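Local coordinates for protein TssK (Serratia sp. FS14, PDB 5Y0E) that probably serves as a structural baseplate component of the bacterial type VI secretion system, with three copies in its assembly, at residues 52-56 and 57-61; 88-91 and 92-95; 263-266 and 267-270; 356-359 and 360-364. All coordinates share one frame; numbering follows the deposited sequence.

Contact 1. Residues 52-56 and 57-61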
ATOM      1  N   GLN A  52     -31.338  -5.399 -12.647  1.00 63.37           N
ATOM      2  CA  GLN A  52     -32.236  -5.583 -11.523  1.00 63.05           C
ATOM      3  C   GLN A  52     -33.663  -5.815 -11.990  1.00 66.73           C
ATOM      4  O   GLN A  52     -34.396  -6.608 -11.390  1.00 67.79           O
ATOM      5  CB  GLN A  52     -32.158  -4.362 -10.619  1.00 63.46           C
ATOM      6  CG  GLN A  52     -30.819  -4.205  -9.974  1.00 64.59           C
ATOM      7  CD  GLN A  52     -30.655  -5.153  -8.813  1.00 69.60           C
ATOM      8  OE1 GLN A  52     -31.624  -5.481  -8.125  1.00 66.00           O
ATOM      9  NE2 GLN A  52     -29.425  -5.610  -8.591  1.00 69.97           N
ATOM     10  N   THR A  53     -34.063  -5.123 -13.058  1.00 65.49           N
ATOM     11  CA  THR A  53     -35.416  -5.257 -13.577  1.00 63.82           C
ATOM     12  C   THR A  53     -35.744  -6.708 -13.897  1.00 62.97           C
ATOM     13  O   THR A  53     -36.837  -7.183 -13.589  1.00 66.93           O
ATOM     14  CB  THR A  53     -35.580  -4.384 -14.815  1.00 65.38           C
ATOM     15  OG1 THR A  53     -35.014  -5.057 -15.941  1.00 70.81           O
ATOM     16  CG2 THR A  53     -34.848  -3.073 -14.637  1.00 67.75           C
ATOM     17  N   LEU A  54     -34.814  -7.436 -14.496  1.00 60.77           N
ATOM     18  CA  LEU A  54     -35.093  -8.832 -14.792  1.00 60.89           C
ATOM     19  C   LEU A  54     -35.001  -9.728 -13.575  1.00 62.65           C
ATOM     20  O   LEU A  54     -35.398 -10.892 -13.656  1.00 65.14           O
ATOM     21  CB  LEU A  54     -34.146  -9.359 -15.862  1.00 62.88           C
ATOM     22  CG  LEU A  54     -34.795  -9.659 -17.212  1.00 62.14           C
ATOM     23  CD1 LEU A  54     -35.196  -8.389 -17.906  1.00 63.17           C
ATOM     24  CD2 LEU A  54     -33.849 -10.452 -18.078  1.00 61.34           C
ATOM     25  N   LEU A  55     -34.471  -9.236 -12.460  1.00 63.88           N
ATOM     26  CA  LEU A  55     -34.466 -10.052 -11.259  1.00 60.94           C
ATOM     27  C   LEU A  55     -35.867 -10.463 -10.890  1.00 64.49           C
ATOM     28  O   LEU A  55     -36.072 -11.510 -10.274  1.00 65.90           O
ATOM     29  CB  LEU A  55     -33.844  -9.293 -10.106  1.00 59.77           C
ATOM     30  CG  LEU A  55     -32.342  -9.393 -10.113  1.00 58.83           C
ATOM     31  CD1 LEU A  55     -31.819  -8.573  -8.990  1.00 61.09           C
ATOM     32  CD2 LEU A  55     -31.963 -10.835  -9.955  1.00 56.34           C
ATOM     33  N   ARG A  56     -36.839  -9.663 -11.283  1.00 66.86           N
ATOM     34  CA  ARG A  56     -38.215  -9.871 -10.890  1.00 66.08           C
ATOM     35  C   ARG A  56     -38.891 -10.966 -11.677  1.00 66.70           C
ATOM     36  O   ARG A  56     -40.093 -11.163 -11.518  1.00 72.90           O
ATOM     37  CB  ARG A  56     -38.978  -8.574 -11.052  1.00 67.29           C
ATOM     38  CG  ARG A  56     -38.107  -7.402 -10.697  1.00 72.06           C
ATOM     39  CD  ARG A  56     -38.897  -6.148 -10.510  1.00 73.08           C
ATOM     40  NE  ARG A  56     -39.517  -5.703 -11.745  1.00 74.49           N
ATOM     41  CZ  ARG A  56     -39.649  -4.423 -12.082  1.00 84.40           C
ATOM     42  NH1 ARG A  56     -39.186  -3.478 -11.275  1.00 84.42           N
ATOM     43  NH2 ARG A  56     -40.231  -4.085 -13.227  1.00 84.50           N
ATOM     44  N   GLN A  57     -38.170 -11.690 -12.512  1.00 64.84           N
ATOM     45  CA  GLN A  57     -38.795 -12.775 -13.251  1.00 61.86           C
ATOM     46  C   GLN A  57     -38.003 -14.062 -13.114  1.00 64.38           C
ATOM     47  O   GLN A  57     -38.082 -14.938 -13.973  1.00 66.86           O
ATOM     48  CB  GLN A  57     -38.960 -12.406 -14.717  1.00 67.47           C
ATOM     49  CG  GLN A  57     -39.059 -10.926 -14.939  1.00 67.18           C
ATOM     50  CD  GLN A  57     -39.007 -10.566 -16.414  1.00 74.38           C
ATOM     51  OE1 GLN A  57     -38.790 -11.430 -17.262  1.00 80.56           O
ATOM     52  NE2 GLN A  57     -39.183  -9.282 -16.728  1.00 69.57           N
ATOM     53  N   GLY A  58     -37.237 -14.192 -12.040  1.00 64.14           N
ATOM     54  CA  GLY A  58     -36.464 -15.395 -11.879  1.00 63.86           C
ATOM     55  C   GLY A  58     -35.316 -15.498 -12.835  1.00 62.07           C
ATOM     56  O   GLY A  58     -34.842 -16.599 -13.104  1.00 62.20           O
ATOM     57  N   LYS A  59     -34.852 -14.373 -13.352  1.00 60.45           N
ATOM     58  CA  LYS A  59     -33.769 -14.350 -14.319  1.00 60.99           C
ATOM     59  C   LYS A  59     -32.587 -13.586 -13.746  1.00 58.90           C
ATOM     60  O   LYS A  59     -32.752 -12.498 -13.183  1.00 57.53           O
ATOM     61  CB  LYS A  59     -34.232 -13.721 -15.642  1.00 65.22           C
ATOM     62  CG  LYS A  59     -35.176 -14.619 -16.462  1.00 68.10           C
ATOM     63  CD  LYS A  59     -35.725 -13.907 -17.683  1.00 67.36           C
ATOM     64  CE  LYS A  59     -36.890 -14.668 -18.314  1.00 72.37           C
ATOM     65  NZ  LYS A  59     -36.478 -15.881 -19.066  1.00 70.13           N
ATOM     66  N   ILE A  60     -31.406 -14.171 -13.877  1.00 54.29           N
ATOM     67  CA  ILE A  60     -30.152 -13.454 -13.706  1.00 52.24           C
ATOM     68  C   ILE A  60     -29.699 -12.956 -15.069  1.00 49.09           C
ATOM     69  O   ILE A  60     -29.473 -13.748 -15.983  1.00 46.35           O
ATOM     70  CB  ILE A  60     -29.081 -14.350 -13.085  1.00 52.78           C
ATOM     71  CG1 ILE A  60     -29.513 -14.805 -11.698  1.00 51.09           C
ATOM     72  CG2 ILE A  60     -27.774 -13.602 -13.033  1.00 51.89           C
ATOM     73  CD1 ILE A  60     -29.903 -13.668 -10.837  1.00 51.60           C
ATOM     74  N   ALA A  61     -29.552 -11.652 -15.202  1.00 47.63           N
ATOM     75  CA  ALA A  61     -29.085 -11.071 -16.443  1.00 50.35           C
ATOM     76  C   ALA A  61     -28.026 -10.012 -16.169  1.00 50.77           C
ATOM     77  O   ALA A  61     -28.172  -9.192 -15.263  1.00 50.31           O
ATOM     78  CB  ALA A  61     -30.245 -10.471 -17.218  1.00 50.57           C
TER
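Leu-54 and Leu-55 carry the closely packed part of this turn, each reaching a different hydrophobic residue of 57-61. The CD2 branch of Leu-54 lies 3.7 Å from Ala-61 CB and also rests against the aliphatic chain of Lys-59, with Leu-54 CD2 and Lys-59 CD 4.0 Å apart. In Leu-55, CG lies beside the backbone N and opposite the carbonyl carbon (chi1 -84°), which puts its CD2 against Ile-60 CD1 at 3.6 Å. Leu-55 and Ile-60, both buried, also touch Leu-180 and Leu-182 of strand 180-182, so a branched aliphatic residue suits each place. Backbone contacts close the turn: Gln-57 N donates to Leu-54 O over 3.1 Å, Gly-58 N makes a weak 3.4 Å bond to Leu-55 O, and the CA-H of Leu-55 faces Lys-59 O. The turn passes through Gly-58 at a phi of 71°, a value glycine accepts easily.

The other side is looser and open to solvent. Gln-57 stretches its amide past Leu-54 with little more than a distant approach, NE2 to CD1 being 4.3 Å. Thr-53 turns its hydroxyl back to Asp-51, which also accepts from Leu-54 N. Arg-56 and Gln-57 stay exposed, while Leu-55 and Ile-60 turn apolar carbons onto strand 180-182, which suggests that hydrophobic burial and a few backbone bonds, rather than paired charges, hold the chain as it enters strand 59-60.

Contact 2. Residues 88-91 and 92-95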
ATOM      1  N   ALA A  88     -32.571 -18.507 -16.150  1.00 56.26           N
ATOM      2  CA  ALA A  88     -33.772 -18.726 -15.366  1.00 54.91           C
ATOM      3  C   ALA A  88     -33.447 -19.609 -14.180  1.00 54.65           C
ATOM      4  O   ALA A  88     -32.729 -20.601 -14.304  1.00 53.89           O
ATOM      5  CB  ALA A  88     -34.854 -19.379 -16.218  1.00 56.35           C
ATOM      6  N   ILE A  89     -33.941 -19.196 -13.037  1.00 57.42           N
ATOM      7  CA  ILE A  89     -33.719 -19.921 -11.819  1.00 61.57           C
ATOM      8  C   ILE A  89     -34.970 -20.707 -11.543  1.00 63.05           C
ATOM      9  O   ILE A  89     -36.056 -20.186 -11.561  1.00 63.12           O
ATOM     10  CB  ILE A  89     -33.408 -18.972 -10.668  1.00 62.74           C
ATOM     11  CG1 ILE A  89     -32.078 -18.294 -10.901  1.00 60.19           C
ATOM     12  CG2 ILE A  89     -33.292 -19.738  -9.382  1.00 66.06           C
ATOM     13  CD1 ILE A  89     -30.938 -19.268 -11.006  1.00 56.04           C
ATOM     14  N   ALA A  90     -34.801 -21.992 -11.332  1.00 69.46           N
ATOM     15  CA  ALA A  90     -35.925 -22.855 -11.093  1.00 75.18           C
ATOM     16  C   ALA A  90     -36.560 -22.558  -9.769  1.00 81.21           C
ATOM     17  O   ALA A  90     -35.990 -21.897  -8.939  1.00 81.68           O
ATOM     18  CB  ALA A  90     -35.494 -24.296 -11.150  1.00 77.51           C
ATOM     19  N   ASP A  91     -37.731 -23.120  -9.539  1.00 84.03           N
ATOM     20  CA  ASP A  91     -38.466 -22.876  -8.311  1.00 84.49           C
ATOM     21  C   ASP A  91     -37.764 -23.309  -7.020  1.00 86.66           C
ATOM     22  O   ASP A  91     -37.980 -22.716  -5.967  1.00 87.16           O
ATOM     23  CB  ASP A  91     -39.847 -23.505  -8.405  1.00 82.83           C
ATOM     24  CG  ASP A  91     -40.745 -22.802  -9.402  1.00 86.66           C
ATOM     25  OD1 ASP A  91     -40.812 -21.570  -9.383  1.00 81.74           O
ATOM     26  OD2 ASP A  91     -41.405 -23.486 -10.203  1.00 88.65           O
ATOM     27  N   ASN A  92     -36.928 -24.335  -7.103  1.00 88.44           N
ATOM     28  CA  ASN A  92     -36.362 -24.961  -5.937  1.00 89.60           C
ATOM     29  C   ASN A  92     -34.962 -24.502  -5.589  1.00 88.84           C
ATOM     30  O   ASN A  92     -34.528 -24.676  -4.465  1.00 91.10           O
ATOM     31  CB  ASN A  92     -36.368 -26.485  -6.120  1.00 92.92           C
ATOM     32  CG  ASN A  92     -37.766 -27.091  -6.053  1.00 92.11           C
ATOM     33  OD1 ASN A  92     -38.676 -26.503  -5.471  1.00 92.66           O
ATOM     34  ND2 ASN A  92     -37.929 -28.280  -6.617  1.00 89.16           N
ATOM     35  N   LYS A  93     -34.243 -23.910  -6.528  1.00 90.71           N
ATOM     36  CA  LYS A  93     -32.880 -23.526  -6.231  1.00 89.98           C
ATOM     37  C   LYS A  93     -32.936 -22.448  -5.202  1.00 87.90           C
ATOM     38  O   LYS A  93     -33.740 -21.540  -5.291  1.00 86.57           O
ATOM     39  CB  LYS A  93     -32.130 -23.069  -7.478  1.00 83.66           C
ATOM     40  CG  LYS A  93     -32.016 -24.136  -8.544  1.00 79.95           C
ATOM     41  CD  LYS A  93     -31.196 -25.308  -8.057  1.00 83.52           C
ATOM     42  CE  LYS A  93     -31.006 -26.358  -9.134  1.00 85.93           C
ATOM     43  NZ  LYS A  93     -30.219 -27.518  -8.637  1.00 85.48           N
ATOM     44  N   THR A  94     -32.126 -22.591  -4.174  1.00 86.84           N
ATOM     45  CA  THR A  94     -32.082 -21.607  -3.121  1.00 85.18           C
ATOM     46  C   THR A  94     -30.701 -21.735  -2.548  1.00 81.60           C
ATOM     47  O   THR A  94     -30.193 -22.822  -2.392  1.00 84.90           O
ATOM     48  CB  THR A  94     -33.189 -21.849  -2.077  1.00 87.78           C
ATOM     49  OG1 THR A  94     -34.430 -21.356  -2.581  1.00 87.83           O
ATOM     50  CG2 THR A  94     -32.907 -21.124  -0.806  1.00 81.62           C
ATOM     51  N   GLY A  95     -30.063 -20.619  -2.280  1.00 76.27           N
ATOM     52  CA  GLY A  95     -28.732 -20.681  -1.752  1.00 74.21           C
ATOM     53  C   GLY A  95     -27.807 -21.323  -2.748  1.00 72.73           C
ATOM     54  O   GLY A  95     -26.997 -22.142  -2.396  1.00 75.82           O
TER
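Ile-89 meets Lys-93 where the chain doubles back between strands 87-88 and 96-103. Its CG2 methyl, which lies opposite the backbone N because CG1 takes a chi1 of -67°, comes within 4.0 Å of Lys-93 CB, and the two side chains cross at about a right angle. Both also touch Leu-155 of strand 142-155. A buried, branched isoleucine therefore fits this inner position, whereas lysine offers it methylenes and sends its ammonium end elsewhere.

Ala-90 follows, on the exposed side. Its small methyl stands 4.3 Å from Lys-93 CG, a light touch, as the lysine chain bends at chi2.

Asp-91 then starts the bend itself. Its carboxylate takes little part in the contact and leads away to form a salt bridge through OD1 with Lys-174, at the end of strand 163-174, whose NZ also bonds to Ile-89 O. One lysine thus ties the carboxylate and a main-chain oxygen together, which probably steadies the turn. The next residue, Asn-92, is exposed and keeps its polar amide at the surface, a place that suits a hydrophilic side chain. Beyond it, Thr-94 OG1 donates to Lys-93 O at 2.8 Å.

With Asp-91 and Asn-92 both in helical backbone conformations and Ala-90 CA only 5.8 Å from Lys-93 CA, residues 90-93 form a type I beta turn whose closing distance from Ala-90 O to Lys-93 N, 3.6 Å, is longer than a usual turn bond and is not counted as a hydrogen bond; the turn is set in a surface loop joining two strands.

Contact 3. Residues 263-266 and 267-270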
ATOM      1  N   PHE A 263      -5.868  -5.637   0.585  1.00 32.01           N
ATOM      2  CA  PHE A 263      -5.946  -6.592   1.666  1.00 33.65           C
ATOM      3  C   PHE A 263      -4.632  -6.653   2.417  1.00 36.72           C
ATOM      4  O   PHE A 263      -4.605  -6.618   3.651  1.00 38.55           O
ATOM      5  CB  PHE A 263      -6.323  -7.951   1.099  1.00 32.71           C
ATOM      6  CG  PHE A 263      -6.565  -8.989   2.123  1.00 33.72           C
ATOM      7  CD1 PHE A 263      -5.513  -9.696   2.674  1.00 35.29           C
ATOM      8  CD2 PHE A 263      -7.856  -9.292   2.525  1.00 36.42           C
ATOM      9  CE1 PHE A 263      -5.737 -10.668   3.629  1.00 37.21           C
ATOM     10  CE2 PHE A 263      -8.087 -10.270   3.468  1.00 35.59           C
ATOM     11  CZ  PHE A 263      -7.031 -10.952   4.020  1.00 36.47           C
ATOM     12  N   ALA A 264      -3.528  -6.749   1.680  1.00 36.94           N
ATOM     13  CA  ALA A 264      -2.222  -6.840   2.310  1.00 33.98           C
ATOM     14  C   ALA A 264      -1.955  -5.652   3.220  1.00 34.53           C
ATOM     15  O   ALA A 264      -1.344  -5.798   4.275  1.00 38.12           O
ATOM     16  CB  ALA A 264      -1.152  -6.946   1.239  1.00 35.70           C
ATOM     17  N   ASP A 265      -2.408  -4.471   2.841  1.00 33.61           N
ATOM     18  CA  ASP A 265      -2.226  -3.343   3.733  1.00 34.99           C
ATOM     19  C   ASP A 265      -3.083  -3.489   4.986  1.00 36.12           C
ATOM     20  O   ASP A 265      -2.623  -3.219   6.091  1.00 36.81           O
ATOM     21  CB  ASP A 265      -2.546  -2.036   3.006  1.00 33.34           C
ATOM     22  CG  ASP A 265      -1.439  -1.577   2.081  1.00 45.93           C
ATOM     23  OD1 ASP A 265      -0.343  -2.160   2.055  1.00 40.93           O
ATOM     24  OD2 ASP A 265      -1.660  -0.595   1.367  1.00 42.39           O
ATOM     25  N   TRP A 266      -4.331  -3.908   4.831  1.00 33.36           N
ATOM     26  CA  TRP A 266      -5.240  -3.944   5.958  1.00 31.06           C
ATOM     27  C   TRP A 266      -4.895  -5.077   6.920  1.00 33.30           C
ATOM     28  O   TRP A 266      -5.050  -4.932   8.130  1.00 33.59           O
ATOM     29  CB  TRP A 266      -6.670  -4.051   5.433  1.00 32.18           C
ATOM     30  CG  TRP A 266      -7.145  -2.782   4.836  1.00 31.43           C
ATOM     31  CD1 TRP A 266      -6.413  -1.685   4.610  1.00 29.76           C
ATOM     32  CD2 TRP A 266      -8.471  -2.464   4.421  1.00 29.45           C
ATOM     33  NE1 TRP A 266      -7.182  -0.702   4.083  1.00 35.01           N
ATOM     34  CE2 TRP A 266      -8.455  -1.158   3.956  1.00 29.21           C
ATOM     35  CE3 TRP A 266      -9.670  -3.151   4.421  1.00 32.63           C
ATOM     36  CZ2 TRP A 266      -9.587  -0.521   3.488  1.00 33.57           C
ATOM     37  CZ3 TRP A 266     -10.791  -2.518   3.931  1.00 32.55           C
ATOM     38  CH2 TRP A 266     -10.743  -1.222   3.478  1.00 30.03           C
ATOM     39  N   LEU A 267      -4.381  -6.183   6.406  1.00 32.66           N
ATOM     40  CA  LEU A 267      -3.949  -7.261   7.271  1.00 35.35           C
ATOM     41  C   LEU A 267      -2.834  -6.814   8.196  1.00 33.95           C
ATOM     42  O   LEU A 267      -2.850  -7.111   9.392  1.00 51.13           O
ATOM     43  CB  LEU A 267      -3.497  -8.432   6.427  1.00 32.28           C
ATOM     44  CG  LEU A 267      -2.891  -9.616   7.148  1.00 35.04           C
ATOM     45  CD1 LEU A 267      -3.896 -10.221   8.115  1.00 31.90           C
ATOM     46  CD2 LEU A 267      -2.471 -10.625   6.126  1.00 32.48           C
ATOM     47  N   GLN A 268      -1.859  -6.089   7.658  1.00 34.29           N
ATOM     48  CA  GLN A 268      -0.782  -5.579   8.486  1.00 33.14           C
ATOM     49  C   GLN A 268      -1.308  -4.588   9.502  1.00 32.55           C
ATOM     50  O   GLN A 268      -0.923  -4.626  10.668  1.00 37.87           O
ATOM     51  CB  GLN A 268       0.287  -4.936   7.614  1.00 35.80           C
ATOM     52  CG  GLN A 268       1.112  -5.898   6.796  1.00 39.68           C
ATOM     53  CD  GLN A 268       1.937  -5.185   5.726  1.00 38.78           C
ATOM     54  OE1 GLN A 268       2.915  -4.526   6.017  1.00 41.22           O
ATOM     55  NE2 GLN A 268       1.520  -5.309   4.495  1.00 39.50           N
ATOM     56  N   PHE A 269      -2.174  -3.687   9.069  1.00 40.85           N
ATOM     57  CA  PHE A 269      -2.862  -2.821   9.999  1.00 28.07           C
ATOM     58  C   PHE A 269      -3.458  -3.636  11.148  1.00 31.03           C
ATOM     59  O   PHE A 269      -3.239  -3.332  12.315  1.00 35.60           O
ATOM     60  CB  PHE A 269      -3.923  -2.048   9.227  1.00 30.23           C
ATOM     61  CG  PHE A 269      -4.543  -0.914   9.981  1.00 35.19           C
ATOM     62  CD1 PHE A 269      -4.042  -0.503  11.182  1.00 27.44           C
ATOM     63  CD2 PHE A 269      -5.647  -0.273   9.474  1.00 29.51           C
ATOM     64  CE1 PHE A 269      -4.611   0.515  11.847  1.00 26.54           C
ATOM     65  CE2 PHE A 269      -6.222   0.740  10.140  1.00 28.60           C
ATOM     66  CZ  PHE A 269      -5.707   1.134  11.337  1.00 29.79           C
ATOM     67  N   ALA A 270      -4.164  -4.714  10.832  1.00 32.49           N
ATOM     68  CA  ALA A 270      -4.810  -5.490  11.876  1.00 32.82           C
ATOM     69  C   ALA A 270      -3.787  -6.132  12.797  1.00 34.74           C
ATOM     70  O   ALA A 270      -3.878  -6.013  14.021  1.00 33.18           O
ATOM     71  CB  ALA A 270      -5.721  -6.545  11.264  1.00 32.41           C
TER
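Phe-263 brings its ring obliquely to the Leu-267 side chain one turn further along helix 259-273, with CE1 of the phenylalanine 4.1 Å from CD2 of the leucine. The ring also packs against helix 294-309, meeting Phe-298 edge-to-face, and it forms a similar contact with Tyr-289; a large apolar residue is well suited to such surroundings. In the backbone of this turn, Leu-267 N bonds to Phe-263 O at 2.8 Å, and the same helical pattern repeats from Phe-269 N to Asp-265 O and from Ala-270 N to Trp-266 O.

Gln-268 provides the polar feature. Its CG lies beside the backbone N (chi1 -71°), which lets NE2 return to Ala-264 O and donate at 2.9 Å, with a bent N-H...O angle of 142° and the donor well above the carbonyl plane. The same oxygen receives a weak bond from Gln-268 N, of 3.4 Å. Gln-268 OE1 makes a weak hydrogen bond to Gln-247 of the second subunit, and His-250 and Gly-246 of that subunit pack on Ala-264 and Leu-267.

Trp-266 and Phe-269 instead face helix 197-222 of their own chain, and the Phe-269 ring stacks on His-244. The chemistry implies two faces: Phe-263, Trp-266 and Phe-269 fill the chain's own bundle, whereas Ala-264, Leu-267 and the Gln-268 amide face the second subunit, the amide through a weak bond.

Contact 4. Residues 356-359 and 360-364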
ATOM      1  N   GLU A 356     -24.022  30.293  28.473  1.00 61.01           N
ATOM      2  CA  GLU A 356     -25.366  30.779  28.296  1.00 64.02           C
ATOM      3  C   GLU A 356     -25.656  31.127  26.859  1.00 62.77           C
ATOM      4  O   GLU A 356     -26.780  31.128  26.434  1.00 64.75           O
ATOM      5  CB  GLU A 356     -25.597  31.987  29.176  1.00 68.35           C
ATOM      6  CG  GLU A 356     -25.400  31.701  30.643  1.00 68.04           C
ATOM      7  CD  GLU A 356     -24.016  32.025  31.118  1.00 73.22           C
ATOM      8  OE1 GLU A 356     -23.893  32.393  32.296  1.00 79.70           O
ATOM      9  OE2 GLU A 356     -23.062  31.895  30.328  1.00 68.70           O
ATOM     10  N   VAL A 357     -24.617  31.425  26.111  1.00 60.74           N
ATOM     11  CA  VAL A 357     -24.782  31.759  24.726  1.00 65.05           C
ATOM     12  C   VAL A 357     -24.939  30.492  23.946  1.00 63.47           C
ATOM     13  O   VAL A 357     -25.787  30.383  23.105  1.00 66.26           O
ATOM     14  CB  VAL A 357     -23.565  32.507  24.198  1.00 68.17           C
ATOM     15  CG1 VAL A 357     -23.394  32.264  22.715  1.00 65.50           C
ATOM     16  CG2 VAL A 357     -23.707  33.982  24.485  1.00 67.95           C
ATOM     17  N   LEU A 358     -24.131  29.507  24.269  1.00 61.98           N
ATOM     18  CA  LEU A 358     -24.184  28.244  23.589  1.00 58.37           C
ATOM     19  C   LEU A 358     -25.487  27.538  23.808  1.00 62.26           C
ATOM     20  O   LEU A 358     -25.993  26.913  22.919  1.00 65.26           O
ATOM     21  CB  LEU A 358     -23.060  27.349  24.047  1.00 56.15           C
ATOM     22  CG  LEU A 358     -22.966  26.080  23.240  1.00 54.86           C
ATOM     23  CD1 LEU A 358     -22.327  26.335  21.904  1.00 52.62           C
ATOM     24  CD2 LEU A 358     -22.202  25.043  24.001  1.00 52.61           C
ATOM     25  N   LEU A 359     -26.059  27.640  24.989  1.00 60.51           N
ATOM     26  CA  LEU A 359     -27.300  26.963  25.226  1.00 59.98           C
ATOM     27  C   LEU A 359     -28.468  27.604  24.531  1.00 64.25           C
ATOM     28  O   LEU A 359     -29.438  26.944  24.234  1.00 67.71           O
ATOM     29  CB  LEU A 359     -27.576  26.863  26.704  1.00 59.76           C
ATOM     30  CG  LEU A 359     -26.698  25.849  27.390  1.00 58.65           C
ATOM     31  CD1 LEU A 359     -26.807  26.047  28.870  1.00 61.03           C
ATOM     32  CD2 LEU A 359     -27.062  24.434  27.037  1.00 59.02           C
ATOM     33  N   THR A 360     -28.357  28.876  24.233  1.00 63.60           N
ATOM     34  CA  THR A 360     -29.456  29.539  23.589  1.00 66.35           C
ATOM     35  C   THR A 360     -29.253  29.705  22.108  1.00 66.80           C
ATOM     36  O   THR A 360     -30.057  29.270  21.327  1.00 73.69           O
ATOM     37  CB  THR A 360     -29.752  30.887  24.245  1.00 65.56           C
ATOM     38  OG1 THR A 360     -28.554  31.638  24.343  1.00 67.38           O
ATOM     39  CG2 THR A 360     -30.252  30.674  25.620  1.00 61.05           C
ATOM     40  N   HIS A 361     -28.159  30.301  21.709  1.00 64.20           N
ATOM     41  CA  HIS A 361     -27.946  30.523  20.305  1.00 69.97           C
ATOM     42  C   HIS A 361     -27.742  29.294  19.447  1.00 71.16           C
ATOM     43  O   HIS A 361     -28.208  29.248  18.331  1.00 77.10           O
ATOM     44  CB  HIS A 361     -26.774  31.465  20.097  1.00 73.61           C
ATOM     45  CG  HIS A 361     -26.970  32.813  20.704  1.00 73.67           C
ATOM     46  ND1 HIS A 361     -26.232  33.908  20.331  1.00 73.30           N
ATOM     47  CD2 HIS A 361     -27.824  33.242  21.656  1.00 71.46           C
ATOM     48  CE1 HIS A 361     -26.619  34.953  21.032  1.00 71.58           C
ATOM     49  NE2 HIS A 361     -27.580  34.573  21.848  1.00 74.48           N
ATOM     50  N   PHE A 362     -27.050  28.290  19.938  1.00 68.90           N
ATOM     51  CA  PHE A 362     -26.796  27.133  19.103  1.00 69.04           C
ATOM     52  C   PHE A 362     -28.032  26.431  18.601  1.00 69.28           C
ATOM     53  O   PHE A 362     -28.146  26.153  17.432  1.00 69.50           O
ATOM     54  CB  PHE A 362     -25.900  26.140  19.806  1.00 64.90           C
ATOM     55  CG  PHE A 362     -25.507  24.991  18.954  1.00 62.68           C
ATOM     56  CD1 PHE A 362     -24.427  25.074  18.138  1.00 61.42           C
ATOM     57  CD2 PHE A 362     -26.227  23.839  18.972  1.00 64.17           C
ATOM     58  CE1 PHE A 362     -24.061  24.024  17.354  1.00 62.28           C
ATOM     59  CE2 PHE A 362     -25.873  22.783  18.184  1.00 63.49           C
ATOM     60  CZ  PHE A 362     -24.789  22.878  17.372  1.00 61.90           C
ATOM     61  N   PRO A 363     -28.965  26.151  19.489  1.00 67.95           N
ATOM     62  CA  PRO A 363     -30.175  25.447  19.093  1.00 68.84           C
ATOM     63  C   PRO A 363     -31.032  26.220  18.124  1.00 71.07           C
ATOM     64  O   PRO A 363     -31.806  25.604  17.426  1.00 72.90           O
ATOM     65  CB  PRO A 363     -30.914  25.264  20.402  1.00 67.80           C
ATOM     66  CG  PRO A 363     -29.893  25.405  21.442  1.00 64.13           C
ATOM     67  CD  PRO A 363     -28.953  26.417  20.922  1.00 65.59           C
ATOM     68  N   ALA A 364     -30.915  27.538  18.098  1.00 72.55           N
ATOM     69  CA  ALA A 364     -31.657  28.353  17.176  1.00 73.69           C
ATOM     70  C   ALA A 364     -30.899  28.503  15.878  1.00 74.54           C
ATOM     71  O   ALA A 364     -31.446  28.348  14.813  1.00 79.89           O
ATOM     72  CB  ALA A 364     -31.902  29.709  17.787  1.00 70.76           C
TER
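In helix 355-365, His-361 N donates to Val-357 O at 2.8 Å, an oxygen that also takes a weak bond from Thr-360 N, and the helix then loosens to a weak 3.4 Å bond from Phe-362 N to Leu-358 O and kinks at Pro-363. Proline has no N-H for Leu-359 O; instead its ring stands in the way, with CG 3.2 Å from that oxygen.

Thr-360 reaches back along the helix. With chi1 at 51°, its hydroxyl sits between the backbone N and the carbonyl carbon, from where OG1 donates to Glu-356 O at 2.8 Å, in the carbonyl plane. An exposed threonine can thus satisfy its own polar group. On another side, the CG1 methyl of Val-357 lies over one face of the His-361 imidazole, displaced toward its rim, and ND1 of that ring bonds to Glu-431. Leu-358 and Phe-362 run side by side, CD1 of the leucine 4.1 Å from CB of the phenylalanine, both buried.

Leu-358 and Phe-362, helped by Leu-359 and Pro-363, pack the helix on the eight-stranded antiparallel sheet: Leu-358 touches Thr-404, Phe-362 meets Phe-406, Leu-347 and Val-349, and so the helix lies against the adjacent strands 404-408 and 343-350.

How the contacts relate
Contacts 1 and 2 are neighbours, their centres 12 Å apart, and they touch where Gly-58 O lies 2.8 Å from Ile-89 N, a probable hydrogen bond continuing the short antiparallel pairing of strands 59-60 and 87-88. Contact 3 belongs to the helical part, its centre about 37 Å from that of contact 1 and on the opposite side of the chain's centre. It is the one that meets another subunit, and the side chain of Asp-265 comes within about 3 Å of a bound sulfate, probably from the crystallisation liquor. Contact 4 stands apart on the sheet containing strands 343-350 and 404-408, its centre about 45 Å from that of contact 3 and 59 Å from that of contact 2.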